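Local structure of putative Nitroreductase (Anabaena variabilis ATCC 29413, 3EO7) at residues H6-R16 with E259-L270; I318-D326 with N468-L476. The protein binds flavin mononucleotide and, as a nitroreductase-family protein, is probably an FMN-dependent oxidoreductase. One frame throughout, in Å; residues are numbered along the deposited sequence. Where two conformers were deposited one is given.

Contact 1. Residues H6-R16 with E259-L270; sequences HQSIAQHYHER and ETNYPQVPDGEL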
# COMPACT_ATOMS: atom_id res chain seq x y z
N HIS A 6 -13.28 26.87 -4.32
CA HIS A 6 -12.26 26.55 -5.36
C HIS A 6 -11.55 25.24 -5.00
O HIS A 6 -11.26 25.00 -3.83
CB HIS A 6 -11.21 27.67 -5.49
CG HIS A 6 -10.29 27.52 -6.67
ND1 HIS A 6 -9.27 26.60 -6.71
CD2 HIS A 6 -10.24 28.20 -7.85
CE1 HIS A 6 -8.64 26.69 -7.87
NE2 HIS A 6 -9.20 27.66 -8.58
N GLN A 7 -11.29 24.43 -6.01
CA GLN A 7 -10.63 23.15 -5.81
C GLN A 7 -9.20 23.38 -5.29
O GLN A 7 -8.58 24.40 -5.61
CB GLN A 7 -10.53 22.37 -7.13
CG GLN A 7 -11.82 21.78 -7.66
CD GLN A 7 -11.58 20.64 -8.65
OE1 GLN A 7 -10.56 20.60 -9.36
NE2 GLN A 7 -12.51 19.69 -8.69
N SER A 8 -8.70 22.45 -4.50
CA SER A 8 -7.31 22.52 -4.07
C SER A 8 -6.52 21.64 -5.05
O SER A 8 -7.10 20.90 -5.86
CB SER A 8 -7.13 22.07 -2.62
OG SER A 8 -7.40 20.70 -2.52
N ILE A 9 -5.20 21.68 -4.92
CA ILE A 9 -4.32 21.00 -5.87
C ILE A 9 -4.54 19.48 -5.90
O ILE A 9 -4.46 18.89 -6.96
CB ILE A 9 -2.81 21.40 -5.67
CG1 ILE A 9 -1.92 20.84 -6.81
CG2 ILE A 9 -2.34 20.99 -4.29
CD1 ILE A 9 -2.25 21.33 -8.23
N ALA A 10 -4.86 18.85 -4.77
CA ALA A 10 -5.14 17.39 -4.79
C ALA A 10 -6.39 17.05 -5.62
O ALA A 10 -6.41 16.04 -6.34
CB ALA A 10 -5.26 16.86 -3.38
N GLN A 11 -7.43 17.88 -5.52
CA GLN A 11 -8.63 17.70 -6.35
C GLN A 11 -8.32 17.89 -7.84
O GLN A 11 -8.76 17.09 -8.68
CB GLN A 11 -9.75 18.64 -5.91
CG GLN A 11 -10.27 18.33 -4.52
CD GLN A 11 -11.21 19.39 -4.05
OE1 GLN A 11 -10.82 20.53 -3.76
NE2 GLN A 11 -12.48 19.04 -3.97
N HIS A 12 -7.50 18.88 -8.15
CA HIS A 12 -7.11 19.17 -9.54
C HIS A 12 -6.29 18.00 -10.09
O HIS A 12 -6.53 17.52 -11.21
CB HIS A 12 -6.31 20.48 -9.57
CG HIS A 12 -5.85 20.90 -10.93
ND1 HIS A 12 -6.73 21.30 -11.92
CD2 HIS A 12 -4.60 21.04 -11.45
CE1 HIS A 12 -6.04 21.64 -13.00
NE2 HIS A 12 -4.76 21.51 -12.73
N TYR A 13 -5.30 17.57 -9.31
CA TYR A 13 -4.47 16.41 -9.65
C TYR A 13 -5.39 15.20 -9.96
O TYR A 13 -5.26 14.52 -10.98
CB TYR A 13 -3.46 16.06 -8.50
CG TYR A 13 -2.78 14.76 -8.85
CD1 TYR A 13 -1.67 14.74 -9.68
CD2 TYR A 13 -3.33 13.56 -8.48
CE1 TYR A 13 -1.12 13.55 -10.12
CE2 TYR A 13 -2.80 12.35 -8.92
CZ TYR A 13 -1.69 12.33 -9.74
OH TYR A 13 -1.20 11.11 -10.20
N HIS A 14 -6.33 14.93 -9.07
CA HIS A 14 -7.23 13.80 -9.25
C HIS A 14 -8.02 13.91 -10.55
O HIS A 14 -8.04 13.00 -11.36
CB HIS A 14 -8.18 13.66 -8.08
CG HIS A 14 -8.84 12.32 -8.04
ND1 HIS A 14 -8.13 11.18 -7.74
CD2 HIS A 14 -10.11 11.93 -8.31
CE1 HIS A 14 -8.96 10.14 -7.80
NE2 HIS A 14 -10.16 10.57 -8.13
N GLU A 15 -8.60 15.08 -10.78
CA GLU A 15 -9.39 15.31 -11.97
C GLU A 15 -8.54 15.11 -13.23
O GLU A 15 -8.96 14.44 -14.19
CB GLU A 15 -9.95 16.74 -11.93
CG GLU A 15 -10.89 17.04 -13.10
CD GLU A 15 -12.17 16.14 -13.11
OE1 GLU A 15 -12.57 15.66 -12.04
OE2 GLU A 15 -12.76 15.94 -14.20
N ARG A 16 -7.34 15.66 -13.23
CA ARG A 16 -6.43 15.53 -14.37
C ARG A 16 -5.89 14.14 -14.68
O ARG A 16 -5.39 13.89 -15.80
CB ARG A 16 -5.27 16.54 -14.23
CG ARG A 16 -5.85 17.91 -14.53
CD ARG A 16 -4.95 18.94 -14.79
NE ARG A 16 -3.87 18.65 -15.75
CZ ARG A 16 -2.78 19.39 -15.74
NH1 ARG A 16 -2.72 20.41 -14.90
NH2 ARG A 16 -1.76 19.14 -16.54
N GLU A 259 -3.82 23.99 -0.83
CA GLU A 259 -3.45 24.96 -1.84
C GLU A 259 -4.52 25.15 -2.90
O GLU A 259 -4.75 24.29 -3.72
CB GLU A 259 -2.14 24.50 -2.52
CG GLU A 259 -1.67 25.50 -3.59
CD GLU A 259 -0.63 24.91 -4.55
OE1 GLU A 259 -0.14 23.82 -4.28
OE2 GLU A 259 -0.35 25.53 -5.58
N THR A 260 -5.16 26.32 -2.91
CA THR A 260 -6.18 26.60 -3.88
C THR A 260 -5.68 27.57 -4.96
O THR A 260 -6.33 27.72 -5.99
CB THR A 260 -7.45 27.15 -3.18
OG1 THR A 260 -7.11 28.28 -2.41
CG2 THR A 260 -8.06 26.10 -2.23
N ASN A 261 -4.52 28.21 -4.78
CA ASN A 261 -4.02 29.20 -5.75
C ASN A 261 -2.95 28.66 -6.71
O ASN A 261 -1.99 29.34 -7.05
CB ASN A 261 -3.50 30.45 -5.03
CG ASN A 261 -3.28 31.65 -5.97
OD1 ASN A 261 -3.85 31.71 -7.07
ND2 ASN A 261 -2.47 32.61 -5.54
N TYR A 262 -3.17 27.45 -7.21
CA TYR A 262 -2.18 26.80 -8.07
C TYR A 262 -2.21 27.41 -9.48
O TYR A 262 -3.26 27.85 -9.95
CB TYR A 262 -2.38 25.28 -8.12
CG TYR A 262 -3.78 24.86 -8.45
CD1 TYR A 262 -4.19 24.69 -9.76
CD2 TYR A 262 -4.70 24.62 -7.44
CE1 TYR A 262 -5.48 24.31 -10.05
CE2 TYR A 262 -6.00 24.22 -7.74
CZ TYR A 262 -6.38 24.07 -9.04
OH TYR A 262 -7.67 23.70 -9.35
N PRO A 263 -1.05 27.42 -10.15
CA PRO A 263 -0.99 27.94 -11.50
C PRO A 263 -1.42 26.86 -12.47
O PRO A 263 -1.79 25.75 -12.07
CB PRO A 263 0.48 28.28 -11.68
CG PRO A 263 1.20 27.28 -10.82
CD PRO A 263 0.27 26.93 -9.70
N GLN A 264 -1.40 27.19 -13.75
CA GLN A 264 -1.73 26.19 -14.75
C GLN A 264 -0.45 25.38 -14.92
O GLN A 264 0.61 25.94 -15.22
CB GLN A 264 -2.24 26.83 -16.06
CG GLN A 264 -3.75 27.22 -15.97
CD GLN A 264 -4.64 26.06 -15.46
OE1 GLN A 264 -5.33 26.19 -14.43
NE2 GLN A 264 -4.59 24.91 -16.15
N VAL A 265 -0.54 24.08 -14.62
CA VAL A 265 0.62 23.19 -14.66
C VAL A 265 0.49 22.27 -15.86
O VAL A 265 -0.42 21.46 -15.90
CB VAL A 265 0.74 22.36 -13.35
CG1 VAL A 265 1.98 21.47 -13.40
CG2 VAL A 265 0.75 23.32 -12.15
N PRO A 266 1.37 22.42 -16.85
CA PRO A 266 1.30 21.57 -18.05
C PRO A 266 1.37 20.08 -17.80
O PRO A 266 1.99 19.62 -16.83
CB PRO A 266 2.52 22.00 -18.85
CG PRO A 266 2.70 23.46 -18.46
CD PRO A 266 2.41 23.45 -16.98
N ASP A 267 0.73 19.30 -18.67
CA ASP A 267 0.82 17.87 -18.55
C ASP A 267 2.28 17.49 -18.56
O ASP A 267 3.07 18.05 -19.33
CB ASP A 267 0.16 17.17 -19.75
CG ASP A 267 -1.34 17.24 -19.74
OD1 ASP A 267 -1.99 17.47 -18.71
OD2 ASP A 267 -1.90 17.01 -20.83
N GLY A 268 2.63 16.50 -17.74
CA GLY A 268 4.02 16.03 -17.64
C GLY A 268 4.77 16.68 -16.50
O GLY A 268 5.79 16.16 -16.05
N GLU A 269 4.27 17.83 -16.05
CA GLU A 269 4.90 18.57 -14.96
C GLU A 269 4.10 18.50 -13.68
O GLU A 269 4.54 18.94 -12.63
CB GLU A 269 5.03 20.02 -15.42
CG GLU A 269 5.90 20.19 -16.70
CD GLU A 269 5.96 21.58 -17.24
OE1 GLU A 269 5.47 22.52 -16.61
OE2 GLU A 269 6.51 21.76 -18.37
N LEU A 270 2.91 17.90 -13.75
CA LEU A 270 2.02 17.88 -12.62
C LEU A 270 2.41 16.94 -11.49
O LEU A 270 2.21 17.28 -10.32
CB LEU A 270 0.60 17.57 -13.14
CG LEU A 270 -0.51 17.56 -12.10
CD1 LEU A 270 -0.71 18.90 -11.46
CD2 LEU A 270 -1.80 17.04 -12.80
O HOH W 1 -2.97 23.34 -13.47
O HOH W 2 -4.46 16.29 -17.67
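The backbone oxygen of V265 is gripped by both terminal nitrogens of R16, NH1 at 2.7 Å and NH2 at 2.8 Å. This arginine fork and an aromatic cluster of H6, H12 and Y262 join helix 9-16 to the irregular chain 259-270, which runs between strand 229-239 and helix 270-276. The fork's bonds lie in the carbonyl plane and close to the guanidinium plane. R16 NH2 also forms a salt bridge with D267 OD1 at 2.7 Å, meeting the carboxylate on its anti side with the two group planes 44° apart. R16 NH1 donates to H12 NE2 as well. Three polar partners, V265 O, D267 OD1 and H12 NE2, hold the guanidinium in its plane, and L270 CD2 backs one face, 3.8 Å above its centre.

H12 in turn carries an offset stack: its ring and that of Y262 have centroids 4.6 Å apart and planes at 28°. The side chain of H12 swings CG away from the backbone N (chi1 -179°), which sets the imidazole with CE1 of Y262 over its centre. H6 completes the aromatic cluster at an oblique angle, and I9 CD1 makes a CH-pi contact with the tyrosine ring. At the helix start, I9 N donates to E259 O at 2.9 Å. A water bonded to H12 NE2 donates to P263 O and accepts from V265 N at 2.8 Å.

Contact 2. Residues I318-D326 with N468-L476; sequences IYWGENLSD and NLAAIQLNL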
# COMPACT_ATOMS: atom_id res chain seq x y z
N ILE A 318 -9.39 -16.64 9.19
CA ILE A 318 -8.49 -17.42 8.35
C ILE A 318 -7.41 -17.97 9.27
O ILE A 318 -6.84 -17.24 10.08
CB ILE A 318 -7.83 -16.55 7.25
CG1 ILE A 318 -8.87 -16.07 6.24
CG2 ILE A 318 -6.74 -17.31 6.52
CD1 ILE A 318 -8.34 -15.14 5.15
N TYR A 319 -7.12 -19.27 9.15
CA TYR A 319 -6.06 -19.92 9.94
C TYR A 319 -4.78 -19.83 9.14
O TYR A 319 -4.71 -20.33 8.02
CB TYR A 319 -6.41 -21.36 10.25
CG TYR A 319 -5.30 -22.05 11.01
CD1 TYR A 319 -4.84 -21.55 12.23
CD2 TYR A 319 -4.71 -23.20 10.51
CE1 TYR A 319 -3.83 -22.20 12.94
CE2 TYR A 319 -3.71 -23.85 11.21
CZ TYR A 319 -3.27 -23.35 12.41
OH TYR A 319 -2.27 -24.05 13.06
N TRP A 320 -3.78 -19.17 9.72
CA TRP A 320 -2.49 -18.96 9.04
C TRP A 320 -1.38 -19.96 9.36
O TRP A 320 -0.23 -19.71 9.01
CB TRP A 320 -2.00 -17.54 9.33
CG TRP A 320 -2.89 -16.48 8.72
CD1 TRP A 320 -3.81 -15.69 9.35
CD2 TRP A 320 -2.92 -16.12 7.34
NE1 TRP A 320 -4.40 -14.83 8.45
CE2 TRP A 320 -3.87 -15.08 7.20
CE3 TRP A 320 -2.21 -16.54 6.21
CZ2 TRP A 320 -4.15 -14.49 5.98
CZ3 TRP A 320 -2.47 -15.93 4.99
CH2 TRP A 320 -3.42 -14.90 4.89
N GLY A 321 -1.73 -21.09 9.99
CA GLY A 321 -0.76 -22.12 10.32
C GLY A 321 -0.03 -21.86 11.62
O GLY A 321 -0.06 -20.76 12.17
N GLU A 322 0.69 -22.88 12.08
CA GLU A 322 1.45 -22.73 13.30
C GLU A 322 2.54 -21.69 13.08
O GLU A 322 3.22 -21.73 12.05
CB GLU A 322 2.08 -24.07 13.72
CG GLU A 322 2.94 -23.97 14.98
N ASN A 323 2.67 -20.77 14.03
CA ASN A 323 3.63 -19.68 13.98
C ASN A 323 3.60 -18.91 12.66
O ASN A 323 4.63 -18.49 12.15
CB ASN A 323 5.03 -20.19 14.24
CG ASN A 323 5.13 -20.94 15.54
OD1 ASN A 323 5.57 -22.09 15.56
ND2 ASN A 323 4.66 -20.33 16.63
N LEU A 324 2.40 -18.73 12.12
CA LEU A 324 2.20 -17.98 10.87
C LEU A 324 2.91 -18.57 9.64
O LEU A 324 3.13 -17.86 8.65
CB LEU A 324 2.59 -16.50 11.07
CG LEU A 324 1.81 -15.71 12.13
CD1 LEU A 324 2.33 -14.24 12.32
CD2 LEU A 324 0.30 -15.67 11.73
N SER A 325 3.19 -19.87 9.69
CA SER A 325 3.85 -20.58 8.60
C SER A 325 3.14 -20.46 7.25
O SER A 325 3.81 -20.31 6.21
CB SER A 325 4.08 -22.06 8.97
OG SER A 325 2.85 -22.71 9.28
N ASP A 326 1.82 -20.51 7.24
CA ASP A 326 1.08 -20.43 5.98
C ASP A 326 1.00 -18.98 5.48
O ASP A 326 0.85 -18.76 4.28
CB ASP A 326 -0.29 -21.11 6.11
CG ASP A 326 -0.17 -22.60 6.48
OD1 ASP A 326 0.65 -23.31 5.85
OD2 ASP A 326 -0.90 -23.07 7.37
N ASN A 468 -5.21 -9.32 -1.04
CA ASN A 468 -4.45 -10.15 -1.95
C ASN A 468 -3.91 -11.41 -1.24
O ASN A 468 -4.04 -12.52 -1.73
CB ASN A 468 -3.29 -9.40 -2.64
CG ASN A 468 -3.72 -8.60 -3.86
OD1 ASN A 468 -3.31 -8.92 -4.99
ND2 ASN A 468 -4.54 -7.57 -3.67
N LEU A 469 -3.30 -11.22 -0.07
CA LEU A 469 -2.73 -12.32 0.71
C LEU A 469 -3.82 -13.28 1.17
O LEU A 469 -3.69 -14.51 1.01
CB LEU A 469 -1.91 -11.77 1.87
CG LEU A 469 -0.59 -11.08 1.47
CD1 LEU A 469 0.06 -10.38 2.70
CD2 LEU A 469 0.37 -12.08 0.80
N ALA A 470 -4.92 -12.74 1.66
CA ALA A 470 -6.04 -13.59 2.07
C ALA A 470 -6.57 -14.43 0.89
O ALA A 470 -6.86 -15.62 1.06
CB ALA A 470 -7.17 -12.78 2.73
N ALA A 471 -6.70 -13.81 -0.28
CA ALA A 471 -7.20 -14.50 -1.46
C ALA A 471 -6.30 -15.66 -1.79
O ALA A 471 -6.75 -16.77 -1.98
CB ALA A 471 -7.31 -13.52 -2.68
N ILE A 472 -4.99 -15.40 -1.87
CA ILE A 472 -4.03 -16.44 -2.19
C ILE A 472 -4.02 -17.56 -1.15
O ILE A 472 -3.99 -18.73 -1.52
CB ILE A 472 -2.61 -15.86 -2.38
CG1 ILE A 472 -2.58 -14.88 -3.57
CG2 ILE A 472 -1.55 -17.02 -2.47
CD1 ILE A 472 -3.05 -15.45 -4.92
N GLN A 473 -4.10 -17.22 0.14
CA GLN A 473 -4.20 -18.22 1.19
C GLN A 473 -5.39 -19.15 1.01
O GLN A 473 -5.29 -20.34 1.30
CB GLN A 473 -4.30 -17.55 2.54
CG GLN A 473 -4.53 -18.47 3.76
CD GLN A 473 -3.43 -19.50 3.99
OE1 GLN A 473 -2.30 -19.33 3.55
NE2 GLN A 473 -3.78 -20.57 4.72
N LEU A 474 -6.50 -18.60 0.52
CA LEU A 474 -7.73 -19.35 0.25
C LEU A 474 -7.81 -19.98 -1.15
O LEU A 474 -8.88 -20.42 -1.55
CB LEU A 474 -8.95 -18.46 0.51
CG LEU A 474 -9.12 -17.94 1.95
CD1 LEU A 474 -10.45 -17.22 2.09
CD2 LEU A 474 -9.03 -19.04 2.97
N ASN A 475 -6.68 -20.00 -1.88
CA ASN A 475 -6.62 -20.62 -3.22
C ASN A 475 -7.53 -19.94 -4.22
O ASN A 475 -8.08 -20.57 -5.13
CB ASN A 475 -6.96 -22.10 -3.13
CG ASN A 475 -6.03 -22.85 -2.20
OD1 ASN A 475 -6.47 -23.55 -1.29
ND2 ASN A 475 -4.74 -22.67 -2.40
N LEU A 476 -7.66 -18.64 -4.05
CA LEU A 476 -8.47 -17.80 -4.91
C LEU A 476 -7.57 -16.95 -5.80
O LEU A 476 -6.33 -16.95 -5.65
CB LEU A 476 -9.38 -16.90 -4.08
CG LEU A 476 -10.33 -17.59 -3.09
CD1 LEU A 476 -11.08 -16.48 -2.31
CD2 LEU A 476 -11.26 -18.57 -3.78
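Apolar contacts come first: CD1 of I318 reaches CB of A470 at 3.6 Å and, more loosely, CD1 of L474 at 4.3 Å, where the C-terminal end of helix 452-473 meets the loop leading into helix 325-333. Helix 452-473, in the nitroreductase family region, also carries L469, whose side chain is about 4 Å from that of the FMN-binding R334. The isoleucine's other branch, CG2, lies against CG of Q473 at 3.7 Å. With CG1 beside the backbone N (chi1 -67°), the longer arm carries CD1 to A470, and CG2, anti to the N, faces Q473.

Contacts of the flat groups form the second set. The six-membered end of the W320 indole meets the aliphatic part of Q473, with CZ3 of W320 3.5 Å from CB of Q473; the two side chains run past each other in opposite directions, and the ring and amide planes are 48° apart. L469 O approaches the indole edge near its plane, while I318 CG2 lies over one face, toward its rim.

Backbone bonds shape each partner separately. A Schellman motif ends the helix, with N475 at positive phi, L476 N bonded to A471 O and N475 N to I472 O. The chemistry puts the apolar share of the join on I318, W320 and the CH2 groups of Q473, which pack against both.

Overall arrangement
Both contacts are partly buried, and they lie on opposite sides of the chain's centre, their centres 42 Å apart and their nearest atoms about 19 Å apart. Contact 1 joins the N-terminal helix to an irregular connection, burying 764 Å² with charged, aromatic and water-mediated bonding near the surface. Contact 2 buries 306 Å² and relies on apolar and indole contacts against a long helix. They share no element, and contact 1 closes along the chain before contact 2 opens. Their distances to the flavin are similar: the side chain of Y13 is about 12 Å from FMN, that of L469 about 10 Å.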